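Local coordinates for protein thioredoxin reductase (Streptomyces clavuligerus, PDB 4NTD) that uses bound FAD to catalyse disulfide bond formation in natural products, with a probable role in holomycin biosynthesis, at residues R119-V122 / V128-S131; L160-C165 / R302-S307; Y168-Q173 / T252-P257. All blocks are in the same frame, centred on the assembly; numbering follows the deposited sequence.

Interaction 1 of 3, residues R119-V122 / V128-S131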
loop_
_atom_site.group_PDB
_atom_site.type_symbol
_atom_site.label_atom_id
_atom_site.label_comp_id
_atom_site.label_asym_id
_atom_site.label_seq_id
_atom_site.Cartn_x
_atom_site.Cartn_y
_atom_site.Cartn_z
ATOM N N ARG A 119 -0.015 21.071 17.197
ATOM C CA ARG A 119 -0.638 20.299 18.265
ATOM C C ARG A 119 -2.135 20.275 17.973
ATOM O O ARG A 119 -2.648 21.167 17.292
ATOM C CB ARG A 119 -0.342 20.932 19.629
ATOM C CG ARG A 119 -1.131 20.347 20.797
ATOM C CD ARG A 119 -0.442 20.608 22.130
ATOM N NE ARG A 119 0.858 19.939 22.200
ATOM C CZ ARG A 119 1.068 18.689 22.615
ATOM N NH1 ARG A 119 0.068 17.912 23.031
ATOM N NH2 ARG A 119 2.306 18.206 22.619
ATOM N N PHE A 120 -2.826 19.245 18.458
ATOM C CA PHE A 120 -4.258 19.089 18.208
ATOM C C PHE A 120 -5.009 18.650 19.456
ATOM O O PHE A 120 -4.468 17.925 20.290
ATOM C CB PHE A 120 -4.497 18.059 17.099
ATOM C CG PHE A 120 -3.778 18.375 15.822
ATOM C CD1 PHE A 120 -4.406 19.094 14.818
ATOM C CD2 PHE A 120 -2.464 17.969 15.633
ATOM C CE1 PHE A 120 -3.742 19.397 13.643
ATOM C CE2 PHE A 120 -1.792 18.273 14.464
ATOM C CZ PHE A 120 -2.433 18.987 13.466
ATOM N N THR A 121 -6.255 19.102 19.573
ATOM C CA THR A 121 -7.183 18.581 20.565
ATOM C C THR A 121 -8.205 17.714 19.844
ATOM O O THR A 121 -8.894 18.184 18.939
ATOM C CB THR A 121 -7.907 19.708 21.326
ATOM O OG1 THR A 121 -6.943 20.545 21.975
ATOM C CG2 THR A 121 -8.851 19.132 22.378
ATOM N N VAL A 122 -8.282 16.446 20.244
ATOM C CA VAL A 122 -9.229 15.490 19.676
ATOM C C VAL A 122 -10.345 15.285 20.697
ATOM O O VAL A 122 -10.071 14.944 21.846
ATOM C CB VAL A 122 -8.537 14.149 19.363
ATOM C CG1 VAL A 122 -9.539 13.123 18.849
ATOM C CG2 VAL A 122 -7.420 14.358 18.348
ATOM N N VAL A 128 -15.000 13.211 26.268
ATOM C CA VAL A 128 -13.583 12.893 26.476
ATOM C C VAL A 128 -12.725 13.586 25.415
ATOM O O VAL A 128 -13.053 13.553 24.229
ATOM C CB VAL A 128 -13.324 11.368 26.462
ATOM C CG1 VAL A 128 -11.830 11.062 26.444
ATOM C CG2 VAL A 128 -13.983 10.709 27.667
ATOM N N ALA A 129 -11.639 14.220 25.856
ATOM C CA ALA A 129 -10.714 14.901 24.950
ATOM C C ALA A 129 -9.270 14.470 25.195
ATOM O O ALA A 129 -8.904 14.107 26.317
ATOM C CB ALA A 129 -10.842 16.411 25.091
ATOM N N LEU A 130 -8.470 14.513 24.129
ATOM C CA LEU A 130 -7.042 14.190 24.169
ATOM C C LEU A 130 -6.251 15.288 23.468
ATOM O O LEU A 130 -6.715 15.844 22.473
ATOM C CB LEU A 130 -6.746 12.891 23.417
ATOM C CG LEU A 130 -7.581 11.634 23.649
ATOM C CD1 LEU A 130 -8.800 11.602 22.740
ATOM C CD2 LEU A 130 -6.708 10.412 23.405
ATOM N N SER A 131 -5.052 15.570 23.973
ATOM C CA SER A 131 -4.104 16.458 23.303
ATOM C C SER A 131 -3.020 15.610 22.641
ATOM O O SER A 131 -2.525 14.663 23.246
ATOM C CB SER A 131 -3.476 17.422 24.308
ATOM O OG SER A 131 -2.625 18.351 23.661
HETATM O O HOH W 1 -4.488 20.209 23.357
#

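Interaction 2 of 3, residues L160-C165 / R302-S307. With GSH (glutathione), chain B.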
loop_
_atom_site.group_PDB
_atom_site.type_symbol
_atom_site.label_atom_id
_atom_site.label_comp_id
_atom_site.label_asym_id
_atom_site.label_seq_id
_atom_site.Cartn_x
_atom_site.Cartn_y
_atom_site.Cartn_z
ATOM N N LEU A 160 -23.893 -6.695 -4.195
ATOM C CA LEU A 160 -22.476 -6.378 -4.023
ATOM C C LEU A 160 -22.053 -5.179 -4.863
ATOM O O LEU A 160 -22.828 -4.667 -5.668
ATOM C CB LEU A 160 -21.637 -7.600 -4.412
ATOM C CG LEU A 160 -21.982 -8.910 -3.693
ATOM C CD1 LEU A 160 -21.311 -10.098 -4.367
ATOM C CD2 LEU A 160 -21.597 -8.837 -2.224
ATOM N N HIS A 161 -20.819 -4.729 -4.667
ATOM C CA HIS A 161 -20.257 -3.662 -5.494
ATOM C C HIS A 161 -18.957 -4.071 -6.187
ATOM O O HIS A 161 -18.857 -4.002 -7.409
ATOM C CB HIS A 161 -20.040 -2.390 -4.664
ATOM C CG HIS A 161 -19.106 -1.408 -5.303
ATOM N ND1 HIS A 161 -17.968 -0.951 -4.677
ATOM C CD2 HIS A 161 -19.129 -0.818 -6.522
ATOM C CE1 HIS A 161 -17.337 -0.111 -5.475
ATOM N NE2 HIS A 161 -18.016 -0.017 -6.604
ATOM N N CYS A 162 -17.983 -4.518 -5.402
ATOM C CA CYS A 162 -16.583 -4.567 -5.831
ATOM C C CYS A 162 -16.248 -5.888 -6.596
ATOM O O CYS A 162 -16.230 -6.961 -5.998
ATOM C CB CYS A 162 -15.718 -4.191 -4.571
ATOM S SG CYS A 162 -13.967 -4.558 -4.812
ATOM N N PRO A 163 -15.996 -5.797 -7.929
ATOM C CA PRO A 163 -15.640 -7.005 -8.686
ATOM C C PRO A 163 -14.302 -7.647 -8.306
ATOM O O PRO A 163 -14.140 -8.853 -8.475
ATOM C CB PRO A 163 -15.596 -6.510 -10.142
ATOM C CG PRO A 163 -16.445 -5.289 -10.152
ATOM C CD PRO A 163 -16.157 -4.642 -8.836
ATOM N N TYR A 164 -13.349 -6.864 -7.807
ATOM C CA TYR A 164 -12.078 -7.435 -7.345
ATOM C C TYR A 164 -12.286 -8.247 -6.068
ATOM O O TYR A 164 -11.688 -9.311 -5.896
ATOM C CB TYR A 164 -11.013 -6.344 -7.161
ATOM C CG TYR A 164 -10.728 -5.641 -8.465
ATOM C CD1 TYR A 164 -10.081 -6.306 -9.495
ATOM C CD2 TYR A 164 -11.151 -4.337 -8.691
ATOM C CE1 TYR A 164 -9.843 -5.689 -10.705
ATOM C CE2 TYR A 164 -10.918 -3.708 -9.901
ATOM C CZ TYR A 164 -10.260 -4.394 -10.901
ATOM O OH TYR A 164 -10.016 -3.803 -12.111
ATOM N N CYS A 165 -13.162 -7.755 -5.199
ATOM C CA CYS A 165 -13.468 -8.421 -3.938
ATOM C C CYS A 165 -14.284 -9.697 -4.130
ATOM O O CYS A 165 -14.053 -10.689 -3.440
ATOM C CB CYS A 165 -14.240 -7.472 -3.018
ATOM S SG CYS A 165 -13.441 -5.875 -2.740
ATOM N N ARG A 302 -10.663 3.675 -4.383
ATOM C CA ARG A 302 -10.157 2.471 -5.034
ATOM C C ARG A 302 -9.258 1.627 -4.120
ATOM O O ARG A 302 -8.817 0.548 -4.517
ATOM C CB ARG A 302 -9.381 2.871 -6.294
ATOM C CG ARG A 302 -10.203 3.670 -7.297
ATOM C CD ARG A 302 -9.332 4.510 -8.223
ATOM N NE ARG A 302 -9.187 5.887 -7.752
ATOM C CZ ARG A 302 -8.147 6.337 -7.057
ATOM N NH1 ARG A 302 -7.150 5.520 -6.748
ATOM N NH2 ARG A 302 -8.102 7.604 -6.670
ATOM N N ALA A 303 -8.995 2.107 -2.904
ATOM C CA ALA A 303 -8.067 1.438 -1.986
ATOM C C ALA A 303 -8.671 0.181 -1.363
ATOM O O ALA A 303 -9.520 0.259 -0.474
ATOM C CB ALA A 303 -7.605 2.399 -0.898
ATOM N N LEU A 304 -8.227 -0.976 -1.847
ATOM C CA LEU A 304 -8.571 -2.257 -1.237
ATOM C C LEU A 304 -7.839 -2.377 0.107
ATOM O O LEU A 304 -7.044 -1.505 0.462
ATOM C CB LEU A 304 -8.228 -3.408 -2.192
ATOM C CG LEU A 304 -9.065 -3.421 -3.482
ATOM C CD1 LEU A 304 -8.400 -4.222 -4.591
ATOM C CD2 LEU A 304 -10.468 -3.946 -3.211
ATOM N N VAL A 305 -8.110 -3.436 0.863
ATOM C CA VAL A 305 -7.647 -3.505 2.254
ATOM C C VAL A 305 -6.119 -3.430 2.347
ATOM O O VAL A 305 -5.579 -2.663 3.150
ATOM C CB VAL A 305 -8.181 -4.759 2.988
ATOM C CG1 VAL A 305 -7.608 -4.855 4.396
ATOM C CG2 VAL A 305 -9.701 -4.720 3.071
ATOM N N VAL A 306 -5.425 -4.205 1.519
ATOM C CA VAL A 306 -3.962 -4.223 1.565
ATOM C C VAL A 306 -3.362 -2.877 1.131
ATOM O O VAL A 306 -2.303 -2.480 1.625
ATOM C CB VAL A 306 -3.366 -5.405 0.757
ATOM C CG1 VAL A 306 -3.494 -5.185 -0.745
ATOM C CG2 VAL A 306 -1.915 -5.649 1.155
ATOM N N SER A 307 -4.036 -2.171 0.224
ATOM C CA SER A 307 -3.592 -0.829 -0.178
ATOM C C SER A 307 -3.781 0.187 0.950
ATOM O O SER A 307 -2.959 1.090 1.128
ATOM C CB SER A 307 -4.310 -0.362 -1.446
ATOM O OG SER A 307 -3.943 -1.156 -2.562
HETATM N N1 GSH B . -13.215 2.731 -8.994
HETATM C CA1 GSH B . -13.551 2.144 -10.293
HETATM C C1 GSH B . -13.485 3.269 -11.345
HETATM O O11 GSH B . -14.504 3.996 -11.446
HETATM O O12 GSH B . -12.434 3.378 -12.023
HETATM C CB1 GSH B . -14.966 1.621 -10.324
HETATM C CG1 GSH B . -15.031 0.130 -10.654
HETATM C CD1 GSH B . -14.452 -0.659 -9.482
HETATM O OE1 GSH B . -13.320 -1.135 -9.524
HETATM N N2 GSH B . -15.331 -0.866 -8.498
HETATM C CA2 GSH B . -14.994 -1.577 -7.260
HETATM C C2 GSH B . -14.370 -0.602 -6.354
HETATM O O2 GSH B . -14.396 0.618 -6.524
HETATM C CB2 GSH B . -13.753 -2.465 -7.365
HETATM S SG2 GSH B . -13.782 -4.214 -6.801
HETATM N N3 GSH B . -13.669 -1.270 -5.458
HETATM C CA3 GSH B . -12.794 -0.600 -4.595
HETATM C C3 GSH B . -13.106 -0.687 -3.077
HETATM O O31 GSH B . -14.018 -1.595 -2.619
HETATM O O32 GSH B . -12.452 0.057 -2.236
#

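Interaction 3 of 3, residues Y168-Q173 / T252-P257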
loop_
_atom_site.group_PDB
_atom_site.type_symbol
_atom_site.label_atom_id
_atom_site.label_comp_id
_atom_site.label_asym_id
_atom_site.label_seq_id
_atom_site.Cartn_x
_atom_site.Cartn_y
_atom_site.Cartn_z
ATOM N N TYR A 168 -14.347 -13.217 -8.560
ATOM C CA TYR A 168 -13.891 -14.597 -8.680
ATOM C C TYR A 168 -14.911 -15.577 -8.097
ATOM O O TYR A 168 -15.193 -16.621 -8.691
ATOM C CB TYR A 168 -12.539 -14.799 -7.994
ATOM C CG TYR A 168 -12.033 -16.205 -8.177
ATOM C CD1 TYR A 168 -11.341 -16.564 -9.327
ATOM C CD2 TYR A 168 -12.289 -17.188 -7.227
ATOM C CE1 TYR A 168 -10.894 -17.859 -9.516
ATOM C CE2 TYR A 168 -11.848 -18.486 -7.407
ATOM C CZ TYR A 168 -11.150 -18.814 -8.552
ATOM O OH TYR A 168 -10.705 -20.100 -8.737
ATOM N N GLU A 169 -15.472 -15.213 -6.946
ATOM C CA GLU A 169 -16.400 -16.073 -6.212
ATOM C C GLU A 169 -17.732 -16.294 -6.939
ATOM O O GLU A 169 -18.444 -17.254 -6.642
ATOM C CB GLU A 169 -16.661 -15.505 -4.809
ATOM C CG GLU A 169 -15.515 -15.701 -3.819
ATOM C CD GLU A 169 -14.268 -14.894 -4.150
ATOM O OE1 GLU A 169 -14.386 -13.738 -4.608
ATOM O OE2 GLU A 169 -13.154 -15.416 -3.944
ATOM N N VAL A 170 -18.067 -15.413 -7.879
ATOM C CA VAL A 170 -19.289 -15.559 -8.678
ATOM C C VAL A 170 -18.985 -15.739 -10.174
ATOM O O VAL A 170 -19.818 -15.425 -11.027
ATOM C CB VAL A 170 -20.265 -14.380 -8.445
ATOM C CG1 VAL A 170 -20.665 -14.318 -6.977
ATOM C CG2 VAL A 170 -19.671 -13.052 -8.894
ATOM N N SER A 171 -17.801 -16.275 -10.475
ATOM C CA SER A 171 -17.377 -16.528 -11.853
ATOM C C SER A 171 -18.420 -17.330 -12.625
ATOM O O SER A 171 -18.941 -18.323 -12.121
ATOM C CB SER A 171 -16.051 -17.299 -11.877
ATOM O OG SER A 171 -14.978 -16.515 -11.386
ATOM N N ASP A 172 -18.722 -16.877 -13.842
ATOM C CA ASP A 172 -19.620 -17.579 -14.770
ATOM C C ASP A 172 -21.085 -17.678 -14.323
ATOM O O ASP A 172 -21.873 -18.383 -14.956
ATOM C CB ASP A 172 -19.084 -18.986 -15.086
ATOM C CG ASP A 172 -17.652 -18.970 -15.584
ATOM O OD1 ASP A 172 -17.337 -18.157 -16.477
ATOM O OD2 ASP A 172 -16.836 -19.774 -15.086
ATOM N N GLN A 173 -21.460 -16.976 -13.254
ATOM C CA GLN A 173 -22.840 -17.010 -12.771
ATOM C C GLN A 173 -23.685 -15.938 -13.465
ATOM O O GLN A 173 -23.139 -15.028 -14.088
ATOM C CB GLN A 173 -22.890 -16.817 -11.256
ATOM C CG GLN A 173 -22.230 -17.943 -10.476
ATOM C CD GLN A 173 -22.414 -17.813 -8.975
ATOM O OE1 GLN A 173 -23.329 -17.137 -8.501
ATOM N NE2 GLN A 173 -21.541 -18.470 -8.215
ATOM N N THR A 252 -26.620 -13.134 -8.438
ATOM C CA THR A 252 -25.893 -12.042 -7.794
ATOM C C THR A 252 -26.183 -10.737 -8.530
ATOM O O THR A 252 -26.223 -10.714 -9.760
ATOM C CB THR A 252 -24.372 -12.301 -7.829
ATOM O OG1 THR A 252 -24.102 -13.660 -7.462
ATOM C CG2 THR A 252 -23.633 -11.365 -6.882
ATOM N N VAL A 253 -26.390 -9.659 -7.776
ATOM C CA VAL A 253 -26.647 -8.342 -8.358
ATOM C C VAL A 253 -25.622 -7.341 -7.830
ATOM O O VAL A 253 -25.283 -7.351 -6.645
ATOM C CB VAL A 253 -28.090 -7.868 -8.070
ATOM C CG1 VAL A 253 -28.291 -6.418 -8.489
ATOM C CG2 VAL A 253 -29.088 -8.758 -8.797
ATOM N N PHE A 254 -25.120 -6.497 -8.728
ATOM C CA PHE A 254 -24.136 -5.479 -8.386
ATOM C C PHE A 254 -24.711 -4.074 -8.536
ATOM O O PHE A 254 -25.577 -3.824 -9.378
ATOM C CB PHE A 254 -22.889 -5.617 -9.265
ATOM C CG PHE A 254 -22.027 -6.798 -8.917
ATOM C CD1 PHE A 254 -20.876 -6.636 -8.157
ATOM C CD2 PHE A 254 -22.360 -8.072 -9.356
ATOM C CE1 PHE A 254 -20.075 -7.721 -7.840
ATOM C CE2 PHE A 254 -21.566 -9.162 -9.038
ATOM C CZ PHE A 254 -20.421 -8.986 -8.280
ATOM N N VAL A 255 -24.220 -3.165 -7.700
ATOM C CA VAL A 255 -24.531 -1.743 -7.802
ATOM C C VAL A 255 -23.243 -0.942 -7.660
ATOM O O VAL A 255 -22.246 -1.449 -7.145
ATOM C CB VAL A 255 -25.536 -1.287 -6.718
ATOM C CG1 VAL A 255 -26.854 -2.027 -6.869
ATOM C CG2 VAL A 255 -24.974 -1.485 -5.314
ATOM N N VAL A 256 -23.269 0.299 -8.135
ATOM C CA VAL A 256 -22.228 1.267 -7.821
ATOM C C VAL A 256 -22.836 2.245 -6.818
ATOM O O VAL A 256 -23.614 3.120 -7.200
ATOM C CB VAL A 256 -21.735 2.024 -9.071
ATOM C CG1 VAL A 256 -20.644 3.016 -8.693
ATOM C CG2 VAL A 256 -21.219 1.045 -10.116
ATOM N N PRO A 257 -22.510 2.085 -5.523
ATOM C CA PRO A 257 -23.057 3.019 -4.540
ATOM C C PRO A 257 -22.519 4.431 -4.721
ATOM O O PRO A 257 -21.498 4.618 -5.388
ATOM C CB PRO A 257 -22.557 2.458 -3.197
ATOM C CG PRO A 257 -22.099 1.068 -3.473
ATOM C CD PRO A 257 -21.643 1.071 -4.897
#

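Interaction 1 of 3, residues R119-V122 / V128-S131
V122 and L130 form a hydrogen-bonded pair between two antiparallel strands. The axes of 119-122 and 129-131 run 4.6 Å apart, at 169° between their directions. V122 N donates to L130 O over 2.8 Å. L130 N returns a bond to V122 O, also 2.8 Å long. One step along, T121 and S131 make a non-hydrogen-bonded pair. There the T121 CA hydrogen points at L130 O, with CA and O 3.4 Å apart. The segments belong to a beta hairpin. With strand 106-112 it completes a three-stranded antiparallel meander, as in the FAD domain of this reductase family. V122 and L130 share one face of this sheet, and V122 CB lies 4.2 Å from L130 CD1. On the same face V122 also packs on V106, a residue of the FAD site. T121 and S131 occupy the other face. A water joins T121 OG1 (2.8 Å) to S131 OG (2.6 Å), and T121 OG1 also bonds to E112. The R119 chain bends at chi3 (-64°), which brings the end of the side chain toward S131. NH1 of R119 then gives S131 OG a 2.8 Å hydrogen bond, close to the guanidinium plane, at 154° at the hydrogen.

Interaction 2 of 3, residues L160-C165 / R302-S307
The rings of H161 and Y164 both meet the bound glutathione obliquely. NE2 of H161 lies 3.4 Å from N2 of glutathione. CE1 of H161 comes unusually close to C2 of the same ligand, so the detail of that approach is doubtful. The H161 ring also meets that of H187, with the planes only about 10° apart. Without this ring, as with an alanine here, the glutathione peptide would probably lose its neighbour on that side, and H187 would be left without the ring it lies against. The Y164 ring approaches glutathione SG2 through CD2, at 3.2 Å. Its CE2 lies near glutathione OE1. The far end of this ring reaches the second subunit, where Y164 OH is hydrogen-bonded to N320 and the ring meets F317.

C162, P163, Y164 and C165 form the CxxC redox motif of the thioredoxin reductase family. C162 is the N-cap of helix 163-166 and is covalently linked to glutathione, SG to SG2, at 2.0 Å. C162 and C165 can also form a disulfide with each other. With SG anti to the backbone N (chi1 167°), C162 holds its sulfur on the side of L304.

L304 is the link between the two segments, and no hydrogen bond crosses between them. Its CD2 branch touches both cysteine sulfurs, at 3.6 Å from C165 SG and 3.9 Å from C162 SG. Its other branch, CD1, packs against CB of Y164 at 4.2 Å. L304 is itself the N-cap of the long helix 305-338. On its two sides in sequence, A303 O and V305 N hydrogen-bond to the FAD. R65 of the same chain and H321 of the second subunit are also hydrogen-bonded to the glutathione.

Interaction 3 of 3, residues Y168-Q173 / T252-P257
A type II beta turn, V170 to Q173, lies in the loop between helix 163-166 and strand 175-178, and its first residue packs against strand 252-254. V170 makes most of the contact, using both methyl branches. CG1 sits 3.5 Å from T252 OG1, the two side chains crossing obliquely. CG2 falls between the backbone N and the carbonyl carbon (V170 chi1 -60°). From there it meets the edge of the F254 ring, 4.2 Å from CZ and near the ring plane. V170 and F254 approach each other from opposite directions. Q173 adds a looser touch, with OE1 at 3.7 Å from T252 OG1. The hydrogen-bond partner of Q173 OE1 is S251 OG.

Q173 N closes the turn with a 3.2 Å bond to V170 O, and D172 takes the positive phi (66°) of its third position. Just before the turn, Y168 O accepts two bonds from the same face of its plane. One comes from S171 OG at 2.7 Å, the other from S171 N. E169 and D172 form salt bridges with R51 and R53 of the second subunit. The strand belongs to the parallel sheet of a Rossmann-like domain, and the turn is one of the connections leading into that sheet.

Along the chain, interaction 1 closes before the other two begin. Interaction 3 is nested inside the loop that interaction 2 closes. Interaction 1 lies in the three-stranded antiparallel sheet, with its centre about 33 Å from that of interaction 2 and about 43 Å from that of interaction 3. Interactions 2 and 3 have centres about 13 Å apart and touch directly. Strands 159-160 and 252-254 are neighbours in one parallel sheet, and L160 N and O probably bond to V253 O and V255 N. The sheet therefore ties the turn of interaction 3 to the approach to the redox cysteines. Both interactions also touch the second subunit, so the glutathione site lies close to the dimer interface.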